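Local coordinates for SAM dependent methyltransferase (Aquifex aeolicus, PDB 3DH0), which probably acts as an S-adenosylmethionine-dependent methyltransferase, holding its methyl-donor cofactor at one end of a Rossmann-like sheet, at residues Lys64-Val70 / Asn89-Ser95; Phe7-Lys13 / Gln71-Tyr77; Arg20-Pro26 / Phe50-Tyr54. One frame throughout, in Å; residues are numbered along the deposited sequence.

Overall arrangement
All three contacts reach the same S-adenosylmethionine, yet each uses different chemistry. Contact 1 is partly buried and joins edge strand 90-94 to strand 64-69 by a ladder of backbone hydrogen bonds. Contact 2 lies at the surface, where the N-terminal loop meets the start of helix 72-85 mainly through apolar side chains. Contact 3 is buried and largely aromatic, with an arginine turned to the cofactor carboxylate. Contacts 1 and 2 meet where Val-75 packs on Asp-69 and Val-92; contacts 1 and 3 meet through Leu-52, whose CD2 touches Val-65 and Ala-67. Contacts 2 and 3 do not touch, their nearest atoms being about 7 Å apart.

Contact 1 (Lys64-Val70 / Asn89-Ser95); sequences KVYAIDV and NVEVLKS. With SAM (S-adenosylmethionine), chain C.
Val-65 sits level with Val-90 on two parallel strands, and its backbone is held from both ends: its N donates to Asn-89 O at 2.9 Å, while its O receives Glu-91 N at 2.8 Å in a nearly straight bond (173° at the hydrogen). The two valine side chains lie side by side and point the same way, CB of Val-65 being 3.9 Å from CG2 of Val-90. Ala-67 and Val-92 share that face, which helices 52-59 and 72-85 cover through Leu-52 and Val-75 among others. The ladder continues two residues on, where Leu-93 N meets Ala-67 O at 2.9 Å. Leu-93 belongs to the other face of the sheet; there its CD1 runs beside the Tyr-66 ring and its CB approaches CG2 of Ile-68, with Leu-102 packing over both Tyr-66 and Leu-93.

At the cofactor end Ser-95 takes over. Its N bonds to Asp-69 O at 3.0 Å, and its CB rests 3.7 Å from CB of Ile-68. Lys-94 folds back at chi2 and chi4 to bring NZ to both Val-70 O and Ser-95 O, tying together the two backbones just past the C-terminal ends of the strands. With CG anti to its backbone N (chi1 -158°), Asp-69 turns its carboxylate to the ribose: OD1 accepts O2' of S-adenosylmethionine at 2.5 Å, and OD2 accepts O3'. Backbone N-H groups of Gln-71 and Gly-47 also bind this carboxylate, one to each oxygen, which fixes its rotation. Both Val-70 methyls lie against one side of the adenine. The pair 64-69 and 90-94, joined through helix 72-85, forms a right-handed beta-alpha-beta unit of the Rossmann-like class I methyltransferase fold, with the ribose-binding Asp-69 at the end of strand 64-69, the first strand of the unit and the second of the fold.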
# COMPACT_ATOMS: atom_id res chain seq x y z
N LYS A 64 5.16 0.56 -14.08
CA LYS A 64 5.87 -0.46 -13.33
C LYS A 64 5.33 -0.54 -11.91
O LYS A 64 4.87 0.44 -11.34
CB LYS A 64 7.36 -0.13 -13.30
CG LYS A 64 8.24 -1.35 -13.14
CD LYS A 64 9.69 -0.94 -12.98
CE LYS A 64 10.17 -0.08 -14.14
NZ LYS A 64 11.57 0.35 -13.92
N VAL A 65 5.39 -1.74 -11.34
CA VAL A 65 4.91 -1.93 -9.98
C VAL A 65 5.97 -2.57 -9.10
O VAL A 65 6.37 -3.71 -9.34
CB VAL A 65 3.65 -2.83 -9.96
CG1 VAL A 65 3.18 -3.01 -8.53
CG2 VAL A 65 2.54 -2.22 -10.80
N TYR A 66 6.44 -1.85 -8.10
CA TYR A 66 7.41 -2.40 -7.18
C TYR A 66 6.63 -2.87 -5.97
O TYR A 66 6.03 -2.06 -5.27
CB TYR A 66 8.43 -1.35 -6.74
CG TYR A 66 9.41 -0.96 -7.82
CD1 TYR A 66 10.38 -1.85 -8.25
CD2 TYR A 66 9.33 0.29 -8.43
CE1 TYR A 66 11.25 -1.51 -9.27
CE2 TYR A 66 10.19 0.64 -9.44
CZ TYR A 66 11.14 -0.27 -9.86
OH TYR A 66 11.98 0.05 -10.88
N ALA A 67 6.64 -4.17 -5.73
CA ALA A 67 5.93 -4.75 -4.61
C ALA A 67 6.91 -5.19 -3.53
O ALA A 67 7.54 -6.22 -3.67
CB ALA A 67 5.10 -5.94 -5.09
N ILE A 68 7.03 -4.42 -2.47
CA ILE A 68 7.95 -4.77 -1.39
C ILE A 68 7.25 -5.42 -0.21
O ILE A 68 6.04 -5.48 -0.14
CB ILE A 68 8.70 -3.54 -0.87
CG1 ILE A 68 7.69 -2.45 -0.47
CG2 ILE A 68 9.68 -3.04 -1.93
CD1 ILE A 68 8.30 -1.23 0.20
N ASP A 69 8.04 -5.91 0.72
CA ASP A 69 7.53 -6.55 1.92
C ASP A 69 8.70 -7.04 2.74
O ASP A 69 9.59 -7.70 2.21
CB ASP A 69 6.62 -7.72 1.56
CG ASP A 69 5.65 -8.06 2.67
OD1 ASP A 69 6.12 -8.29 3.81
OD2 ASP A 69 4.44 -8.10 2.42
N VAL A 70 8.69 -6.71 4.03
CA VAL A 70 9.75 -7.10 4.95
C VAL A 70 9.84 -8.60 5.18
O VAL A 70 10.89 -9.09 5.57
CB VAL A 70 9.58 -6.45 6.34
CG1 VAL A 70 9.81 -4.95 6.26
CG2 VAL A 70 8.19 -6.76 6.89
N ASN A 89 4.84 -6.37 -15.76
CA ASN A 89 5.39 -5.11 -15.28
C ASN A 89 5.59 -5.03 -13.78
O ASN A 89 5.78 -3.94 -13.23
CB ASN A 89 4.50 -3.95 -15.72
CG ASN A 89 3.10 -4.03 -15.14
OD1 ASN A 89 2.29 -3.13 -15.33
ND2 ASN A 89 2.81 -5.12 -14.42
N VAL A 90 5.54 -6.17 -13.10
CA VAL A 90 5.70 -6.14 -11.66
C VAL A 90 7.02 -6.71 -11.18
O VAL A 90 7.44 -7.78 -11.60
CB VAL A 90 4.58 -6.89 -10.94
CG1 VAL A 90 4.71 -6.68 -9.43
CG2 VAL A 90 3.24 -6.41 -11.44
N GLU A 91 7.65 -5.96 -10.29
CA GLU A 91 8.92 -6.35 -9.72
C GLU A 91 8.73 -6.53 -8.20
O GLU A 91 8.49 -5.57 -7.47
CB GLU A 91 9.94 -5.25 -10.04
CG GLU A 91 11.38 -5.69 -10.08
CD GLU A 91 11.69 -6.69 -11.18
OE1 GLU A 91 11.60 -6.34 -12.37
OE2 GLU A 91 12.02 -7.84 -10.85
N VAL A 92 8.82 -7.77 -7.73
CA VAL A 92 8.66 -8.08 -6.31
C VAL A 92 9.99 -8.07 -5.57
O VAL A 92 10.91 -8.79 -5.93
CB VAL A 92 8.02 -9.47 -6.11
CG1 VAL A 92 7.79 -9.73 -4.64
CG2 VAL A 92 6.71 -9.54 -6.89
N LEU A 93 10.09 -7.24 -4.53
CA LEU A 93 11.34 -7.12 -3.78
C LEU A 93 11.27 -7.34 -2.26
O LEU A 93 10.25 -7.07 -1.62
CB LEU A 93 11.95 -5.73 -4.05
CG LEU A 93 12.16 -5.26 -5.50
CD1 LEU A 93 12.70 -3.84 -5.51
CD2 LEU A 93 13.11 -6.19 -6.22
N LYS A 94 12.38 -7.82 -1.71
CA LYS A 94 12.54 -8.06 -0.29
C LYS A 94 12.94 -6.75 0.40
O LYS A 94 14.02 -6.22 0.17
CB LYS A 94 13.61 -9.13 -0.07
CG LYS A 94 13.99 -9.34 1.38
CD LYS A 94 12.85 -9.87 2.19
CE LYS A 94 13.23 -9.97 3.65
NZ LYS A 94 13.53 -8.64 4.28
N SER A 95 12.05 -6.24 1.24
CA SER A 95 12.27 -4.99 1.95
C SER A 95 12.77 -5.16 3.39
O SER A 95 12.68 -6.24 3.98
CB SER A 95 10.97 -4.17 1.95
OG SER A 95 10.93 -3.19 2.96
N SAM C . -1.74 -5.18 1.52
CA SAM C . -1.91 -6.67 1.45
C SAM C . -3.19 -7.02 0.72
O SAM C . -3.89 -6.11 0.29
OXT SAM C . -3.42 -8.27 0.60
CB SAM C . -1.96 -7.24 2.87
CG SAM C . -0.89 -6.63 3.68
SD SAM C . -0.67 -7.09 5.42
CE SAM C . -2.11 -6.36 6.20
C5' SAM C . 0.67 -6.08 5.84
C4' SAM C . 2.02 -6.51 5.30
O4' SAM C . 2.91 -5.48 5.71
C3' SAM C . 2.59 -7.75 6.01
O3' SAM C . 2.58 -8.79 4.99
C2' SAM C . 4.02 -7.42 6.36
O2' SAM C . 5.03 -8.37 6.10
C1' SAM C . 4.17 -6.01 5.71
N9 SAM C . 5.01 -5.04 6.39
C8 SAM C . 5.07 -4.70 7.72
N7 SAM C . 5.94 -3.76 7.97
C5 SAM C . 6.48 -3.46 6.72
C6 SAM C . 7.47 -2.53 6.30
N6 SAM C . 8.10 -1.70 7.17
N1 SAM C . 7.79 -2.47 4.95
C2 SAM C . 7.15 -3.31 4.11
N3 SAM C . 6.21 -4.22 4.40
C4 SAM C . 5.92 -4.24 5.73

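Contact 2 (Phe7-Lys13 / Gln71-Tyr77); sequences FDPSKIK and QEEMVNY. With SAM (S-adenosylmethionine), chain C.
Ile-12 and Tyr-77 form the main apolar joint between the N-terminal loop, which turns through a short 3-10 segment at 9-11, and the first turns of helix 72-85, the helix of a Rossmann-type beta-alpha-beta unit. CG1 of Ile-12 stands anti to the backbone N (chi1 -162°) and the chain runs on extended, carrying CD1 over one face of the Tyr-77 ring. The result is a CH-pi contact, 3.9 Å from CD1 to the ring centroid, with the methyl displaced toward the CG side. The same CD1 also reaches CG of Met-74 at 4.0 Å, so one methyl bridges successive turns of the helix.

Met-74 bends at chi2 (70°) and again at chi3, swinging its thioether away from the helix and in among the loop residues. Its SD lies against Pro-9, 4.1 Å from the ring atom CG, and its CE comes to the edge of the Phe-7 ring, 4.0 Å from CD2. CE and Phe-7 CB also touch the cofactor ribose, so the packed loop forms part of the pocket wall. Pro-9 points toward the helix, and its CB and CG meet CG of Glu-73 where the two side chains cross at a slant.

The polar finish is at the far end of the Tyr-77 ring. Its OH is hydrogen-bonded to the carboxylate of Asp-16, and Lys-13, kinked at chi2 and chi4, doubles back to place NZ 3.1 Å from that Tyr-77 OH as a hydrogen-bond donor.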
# COMPACT_ATOMS: atom_id res chain seq x y z
N PHE A 7 2.10 -9.03 10.11
CA PHE A 7 1.11 -10.03 9.77
C PHE A 7 1.74 -11.40 9.90
O PHE A 7 2.93 -11.56 9.67
CB PHE A 7 0.58 -9.85 8.36
CG PHE A 7 -0.71 -10.55 8.13
CD1 PHE A 7 -1.90 -9.96 8.54
CD2 PHE A 7 -0.74 -11.82 7.57
CE1 PHE A 7 -3.11 -10.63 8.39
CE2 PHE A 7 -1.95 -12.50 7.42
CZ PHE A 7 -3.15 -11.90 7.84
N ASP A 8 0.94 -12.40 10.26
CA ASP A 8 1.47 -13.75 10.42
C ASP A 8 1.51 -14.56 9.13
O ASP A 8 0.48 -14.97 8.59
CB ASP A 8 0.69 -14.52 11.47
CG ASP A 8 1.13 -15.97 11.55
OD1 ASP A 8 2.34 -16.21 11.79
OD2 ASP A 8 0.27 -16.86 11.36
N PRO A 9 2.72 -14.84 8.65
CA PRO A 9 2.99 -15.61 7.44
C PRO A 9 2.14 -16.88 7.23
O PRO A 9 1.82 -17.22 6.09
CB PRO A 9 4.47 -15.93 7.56
CG PRO A 9 5.00 -14.72 8.21
CD PRO A 9 3.99 -14.41 9.28
N SER A 10 1.76 -17.58 8.30
CA SER A 10 0.97 -18.80 8.11
C SER A 10 -0.52 -18.53 7.86
O SER A 10 -1.29 -19.46 7.62
CB SER A 10 1.13 -19.74 9.31
OG SER A 10 0.46 -19.25 10.46
N LYS A 11 -0.91 -17.26 7.91
CA LYS A 11 -2.29 -16.86 7.68
C LYS A 11 -2.44 -16.18 6.33
O LYS A 11 -3.50 -15.66 6.00
CB LYS A 11 -2.75 -15.88 8.76
CG LYS A 11 -2.99 -16.45 10.14
CD LYS A 11 -3.44 -15.33 11.09
CE LYS A 11 -4.10 -15.88 12.35
NZ LYS A 11 -3.20 -16.78 13.11
N ILE A 12 -1.37 -16.19 5.54
CA ILE A 12 -1.36 -15.52 4.24
C ILE A 12 -2.55 -15.74 3.31
O ILE A 12 -2.89 -14.86 2.52
CB ILE A 12 -0.08 -15.87 3.45
CG1 ILE A 12 0.11 -14.85 2.33
CG2 ILE A 12 -0.20 -17.27 2.84
CD1 ILE A 12 1.51 -14.81 1.79
N LYS A 13 -3.19 -16.89 3.40
CA LYS A 13 -4.34 -17.18 2.55
C LYS A 13 -5.46 -16.21 2.86
O LYS A 13 -6.38 -16.02 2.05
CB LYS A 13 -4.80 -18.61 2.76
CG LYS A 13 -4.87 -19.43 1.49
CD LYS A 13 -3.52 -19.57 0.86
CE LYS A 13 -3.65 -20.11 -0.56
NZ LYS A 13 -4.49 -19.22 -1.41
N GLN A 71 8.75 -9.33 4.96
CA GLN A 71 8.78 -10.78 5.17
C GLN A 71 9.06 -11.60 3.92
O GLN A 71 8.37 -11.48 2.91
CB GLN A 71 7.48 -11.24 5.84
CG GLN A 71 7.37 -10.74 7.26
CD GLN A 71 6.28 -11.43 8.04
OE1 GLN A 71 5.11 -11.05 8.00
NE2 GLN A 71 6.66 -12.48 8.77
N GLU A 72 10.09 -12.43 4.01
CA GLU A 72 10.53 -13.27 2.92
C GLU A 72 9.44 -14.19 2.39
O GLU A 72 9.32 -14.38 1.18
CB GLU A 72 11.76 -14.09 3.36
CG GLU A 72 12.39 -14.90 2.23
CD GLU A 72 13.63 -15.69 2.64
OE1 GLU A 72 14.56 -15.10 3.23
OE2 GLU A 72 13.67 -16.90 2.34
N GLU A 73 8.65 -14.77 3.30
CA GLU A 73 7.58 -15.66 2.87
C GLU A 73 6.55 -14.94 2.04
O GLU A 73 6.03 -15.49 1.07
CB GLU A 73 6.92 -16.35 4.07
CG GLU A 73 6.86 -15.57 5.37
CD GLU A 73 8.18 -15.59 6.12
OE1 GLU A 73 8.86 -16.64 6.08
OE2 GLU A 73 8.54 -14.57 6.75
N MET A 74 6.25 -13.70 2.41
CA MET A 74 5.29 -12.92 1.65
C MET A 74 5.89 -12.54 0.30
O MET A 74 5.19 -12.50 -0.72
CB MET A 74 4.89 -11.65 2.42
CG MET A 74 3.67 -11.82 3.30
SD MET A 74 3.93 -12.86 4.73
CE MET A 74 2.88 -12.09 5.88
N VAL A 75 7.19 -12.29 0.28
CA VAL A 75 7.84 -11.94 -0.97
C VAL A 75 7.76 -13.09 -1.98
O VAL A 75 7.36 -12.89 -3.12
CB VAL A 75 9.32 -11.57 -0.72
CG1 VAL A 75 10.00 -11.27 -2.04
CG2 VAL A 75 9.41 -10.37 0.21
N ASN A 76 8.12 -14.29 -1.55
CA ASN A 76 8.09 -15.40 -2.48
C ASN A 76 6.69 -15.81 -2.91
O ASN A 76 6.49 -16.31 -4.01
CB ASN A 76 8.87 -16.59 -1.91
CG ASN A 76 10.36 -16.30 -1.77
OD1 ASN A 76 11.00 -15.79 -2.70
ND2 ASN A 76 10.92 -16.62 -0.61
N TYR A 77 5.71 -15.57 -2.05
CA TYR A 77 4.34 -15.92 -2.37
C TYR A 77 3.83 -14.97 -3.45
O TYR A 77 3.22 -15.40 -4.44
CB TYR A 77 3.46 -15.79 -1.13
CG TYR A 77 2.06 -16.29 -1.33
CD1 TYR A 77 1.71 -17.61 -1.02
CD2 TYR A 77 1.06 -15.45 -1.83
CE1 TYR A 77 0.41 -18.07 -1.20
CE2 TYR A 77 -0.23 -15.91 -2.01
CZ TYR A 77 -0.55 -17.21 -1.69
OH TYR A 77 -1.84 -17.65 -1.86
N SAM C . -1.74 -5.18 1.52
CA SAM C . -1.91 -6.67 1.45
C SAM C . -3.19 -7.02 0.72
O SAM C . -3.89 -6.11 0.29
OXT SAM C . -3.42 -8.27 0.60
CB SAM C . -1.96 -7.24 2.87
CG SAM C . -0.89 -6.63 3.68
SD SAM C . -0.67 -7.09 5.42
CE SAM C . -2.11 -6.36 6.20
C5' SAM C . 0.67 -6.08 5.84
C4' SAM C . 2.02 -6.51 5.30
O4' SAM C . 2.91 -5.48 5.71
C3' SAM C . 2.59 -7.75 6.01
O3' SAM C . 2.58 -8.79 4.99
C2' SAM C . 4.02 -7.42 6.36
O2' SAM C . 5.03 -8.37 6.10
C1' SAM C . 4.17 -6.01 5.71
N9 SAM C . 5.01 -5.04 6.39
C8 SAM C . 5.07 -4.70 7.72
N7 SAM C . 5.94 -3.76 7.97
C5 SAM C . 6.48 -3.46 6.72
C6 SAM C . 7.47 -2.53 6.30
N6 SAM C . 8.10 -1.70 7.17
N1 SAM C . 7.79 -2.47 4.95
C2 SAM C . 7.15 -3.31 4.11
N3 SAM C . 6.21 -4.22 4.40
C4 SAM C . 5.92 -4.24 5.73

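Contact 3 (Arg20-Pro26 / Phe50-Tyr54); sequences RLELFDP and FYLPY. With SAM (S-adenosylmethionine), chain C.
Arg-20 lays its aliphatic stem over the face of the Phe-50 ring, CG standing 4.3 Å from the ring centroid and 17° off the normal, in a CH-pi contact. The two side chains run past each other in opposite directions. Bends at chi2 and chi3 then turn the guanidinium edge-on to the cofactor carboxylate, where NH1 donates to OXT of S-adenosylmethionine at 3.0 Å (161° at the hydrogen). Arg-20 thus joins an aliphatic stem seated on Phe-50 to a hydrogen bond with the carboxylate at the methionine end of the cofactor.

Tyr-51 is the most extensively covered residue here. Its ring lies nearly parallel to that of Phe-24, the planes 16° apart, but the two are slid so far that centroids are 5.4 Å apart and overlap is slight. CG of Pro-26 meets the ring edge, 3.7 Å from CE1 of Tyr-51. One water ties the hydroxyl down: it accepts from Tyr-51 OH at 2.8 Å and donates to the carbonyl oxygens of Arg-20 and Phe-24. Pro-26 also puts CB over the middle of the Tyr-54 ring, 3.5 Å from its centroid, while Leu-21 CD2 approaches the hydroxyl end of that ring.

Pro-26 begins helix 26-33 and Tyr-54 lies in helix 52-59, so their CH-pi contact joins the first turns of two helices; Leu-30 also touches Tyr-54, and Phe-24 packs on Val-29 and on Ile-142 of strand 137-144.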
# COMPACT_ATOMS: atom_id res chain seq x y z
N ARG A 20 -12.19 -10.22 -0.35
CA ARG A 20 -11.67 -8.95 0.18
C ARG A 20 -12.28 -7.85 -0.66
O ARG A 20 -12.33 -6.69 -0.26
CB ARG A 20 -10.14 -8.87 0.05
CG ARG A 20 -9.32 -9.95 0.74
CD ARG A 20 -8.90 -9.60 2.18
NE ARG A 20 -8.06 -8.40 2.34
CZ ARG A 20 -6.82 -8.22 1.87
NH1 ARG A 20 -6.22 -9.16 1.15
NH2 ARG A 20 -6.17 -7.11 2.15
N LEU A 21 -12.73 -8.21 -1.86
CA LEU A 21 -13.32 -7.23 -2.75
C LEU A 21 -14.52 -6.57 -2.09
O LEU A 21 -14.88 -5.45 -2.44
CB LEU A 21 -13.71 -7.90 -4.05
CG LEU A 21 -12.48 -8.50 -4.71
CD1 LEU A 21 -12.90 -9.45 -5.80
CD2 LEU A 21 -11.59 -7.38 -5.24
N GLU A 22 -15.12 -7.27 -1.15
CA GLU A 22 -16.28 -6.75 -0.44
C GLU A 22 -15.93 -5.53 0.41
O GLU A 22 -16.81 -4.86 0.94
CB GLU A 22 -16.88 -7.84 0.44
CG GLU A 22 -17.57 -8.94 -0.36
CD GLU A 22 -17.60 -10.26 0.39
OE1 GLU A 22 -17.49 -10.23 1.64
OE2 GLU A 22 -17.74 -11.32 -0.27
N LEU A 23 -14.64 -5.24 0.53
CA LEU A 23 -14.19 -4.11 1.33
C LEU A 23 -14.31 -2.83 0.53
O LEU A 23 -14.78 -1.81 1.03
CB LEU A 23 -12.74 -4.30 1.78
CG LEU A 23 -12.49 -5.28 2.93
CD1 LEU A 23 -13.03 -6.65 2.57
CD2 LEU A 23 -11.00 -5.35 3.20
N PHE A 24 -13.87 -2.90 -0.72
CA PHE A 24 -13.91 -1.78 -1.65
C PHE A 24 -13.45 -2.23 -3.02
O PHE A 24 -12.70 -3.20 -3.14
CB PHE A 24 -13.02 -0.63 -1.16
CG PHE A 24 -11.56 -0.96 -1.12
CD1 PHE A 24 -10.77 -0.81 -2.26
CD2 PHE A 24 -10.98 -1.40 0.06
CE1 PHE A 24 -9.42 -1.10 -2.23
CE2 PHE A 24 -9.61 -1.69 0.11
CZ PHE A 24 -8.82 -1.54 -1.04
N ASP A 25 -13.91 -1.54 -4.06
CA ASP A 25 -13.53 -1.88 -5.43
C ASP A 25 -12.09 -1.41 -5.65
O ASP A 25 -11.79 -0.22 -5.56
CB ASP A 25 -14.46 -1.17 -6.42
CG ASP A 25 -14.26 -1.66 -7.82
OD1 ASP A 25 -15.18 -2.32 -8.35
OD2 ASP A 25 -13.19 -1.40 -8.39
N PRO A 26 -11.17 -2.35 -5.93
CA PRO A 26 -9.77 -2.01 -6.16
C PRO A 26 -9.48 -0.93 -7.20
O PRO A 26 -8.86 0.08 -6.86
CB PRO A 26 -9.16 -3.35 -6.52
CG PRO A 26 -9.94 -4.28 -5.69
CD PRO A 26 -11.35 -3.81 -5.92
N PHE A 50 -2.24 -9.50 -3.39
CA PHE A 50 -3.65 -9.46 -3.73
C PHE A 50 -4.03 -8.34 -4.68
O PHE A 50 -4.59 -8.60 -5.73
CB PHE A 50 -4.50 -9.35 -2.46
CG PHE A 50 -5.97 -9.37 -2.73
CD1 PHE A 50 -6.58 -10.54 -3.19
CD2 PHE A 50 -6.74 -8.23 -2.56
CE1 PHE A 50 -7.95 -10.56 -3.48
CE2 PHE A 50 -8.11 -8.24 -2.86
CZ PHE A 50 -8.72 -9.40 -3.32
N TYR A 51 -3.72 -7.10 -4.32
CA TYR A 51 -4.03 -5.96 -5.18
C TYR A 51 -3.08 -5.77 -6.36
O TYR A 51 -3.27 -4.87 -7.17
CB TYR A 51 -4.07 -4.68 -4.35
CG TYR A 51 -5.18 -4.66 -3.34
CD1 TYR A 51 -6.51 -4.60 -3.75
CD2 TYR A 51 -4.93 -4.71 -1.98
CE1 TYR A 51 -7.55 -4.60 -2.83
CE2 TYR A 51 -5.97 -4.72 -1.05
CZ TYR A 51 -7.27 -4.66 -1.49
OH TYR A 51 -8.30 -4.68 -0.60
N LEU A 52 -2.07 -6.62 -6.48
CA LEU A 52 -1.10 -6.49 -7.57
C LEU A 52 -1.69 -6.59 -8.98
O LEU A 52 -1.29 -5.85 -9.88
CB LEU A 52 0.03 -7.52 -7.39
CG LEU A 52 1.11 -7.16 -6.34
CD1 LEU A 52 2.21 -8.22 -6.30
CD2 LEU A 52 1.71 -5.80 -6.66
N PRO A 53 -2.64 -7.51 -9.20
CA PRO A 53 -3.22 -7.60 -10.54
C PRO A 53 -3.85 -6.27 -10.96
O PRO A 53 -3.92 -5.94 -12.14
CB PRO A 53 -4.26 -8.70 -10.38
CG PRO A 53 -3.61 -9.61 -9.40
CD PRO A 53 -3.06 -8.65 -8.37
N TYR A 54 -4.29 -5.51 -9.97
CA TYR A 54 -4.94 -4.23 -10.18
C TYR A 54 -3.96 -3.16 -10.56
O TYR A 54 -4.05 -2.58 -11.62
CB TYR A 54 -5.71 -3.85 -8.93
CG TYR A 54 -6.79 -4.86 -8.64
CD1 TYR A 54 -7.96 -4.87 -9.39
CD2 TYR A 54 -6.60 -5.87 -7.69
CE1 TYR A 54 -8.91 -5.86 -9.23
CE2 TYR A 54 -7.55 -6.87 -7.53
CZ TYR A 54 -8.71 -6.85 -8.31
OH TYR A 54 -9.65 -7.85 -8.20
N SAM C . -1.74 -5.18 1.52
CA SAM C . -1.91 -6.67 1.45
C SAM C . -3.19 -7.02 0.72
O SAM C . -3.89 -6.11 0.29
OXT SAM C . -3.42 -8.27 0.60
CB SAM C . -1.96 -7.24 2.87
CG SAM C . -0.89 -6.63 3.68
SD SAM C . -0.67 -7.09 5.42
CE SAM C . -2.11 -6.36 6.20
C5' SAM C . 0.67 -6.08 5.84
C4' SAM C . 2.02 -6.51 5.30
O4' SAM C . 2.91 -5.48 5.71
C3' SAM C . 2.59 -7.75 6.01
O3' SAM C . 2.58 -8.79 4.99
C2' SAM C . 4.02 -7.42 6.36
O2' SAM C . 5.03 -8.37 6.10
C1' SAM C . 4.17 -6.01 5.71
N9 SAM C . 5.01 -5.04 6.39
C8 SAM C . 5.07 -4.70 7.72
N7 SAM C . 5.94 -3.76 7.97
C5 SAM C . 6.48 -3.46 6.72
C6 SAM C . 7.47 -2.53 6.30
N6 SAM C . 8.10 -1.70 7.17
N1 SAM C . 7.79 -2.47 4.95
C2 SAM C . 7.15 -3.31 4.11
N3 SAM C . 6.21 -4.22 4.40
C4 SAM C . 5.92 -4.24 5.73
O HOH W 1 -10.78 -4.93 -1.88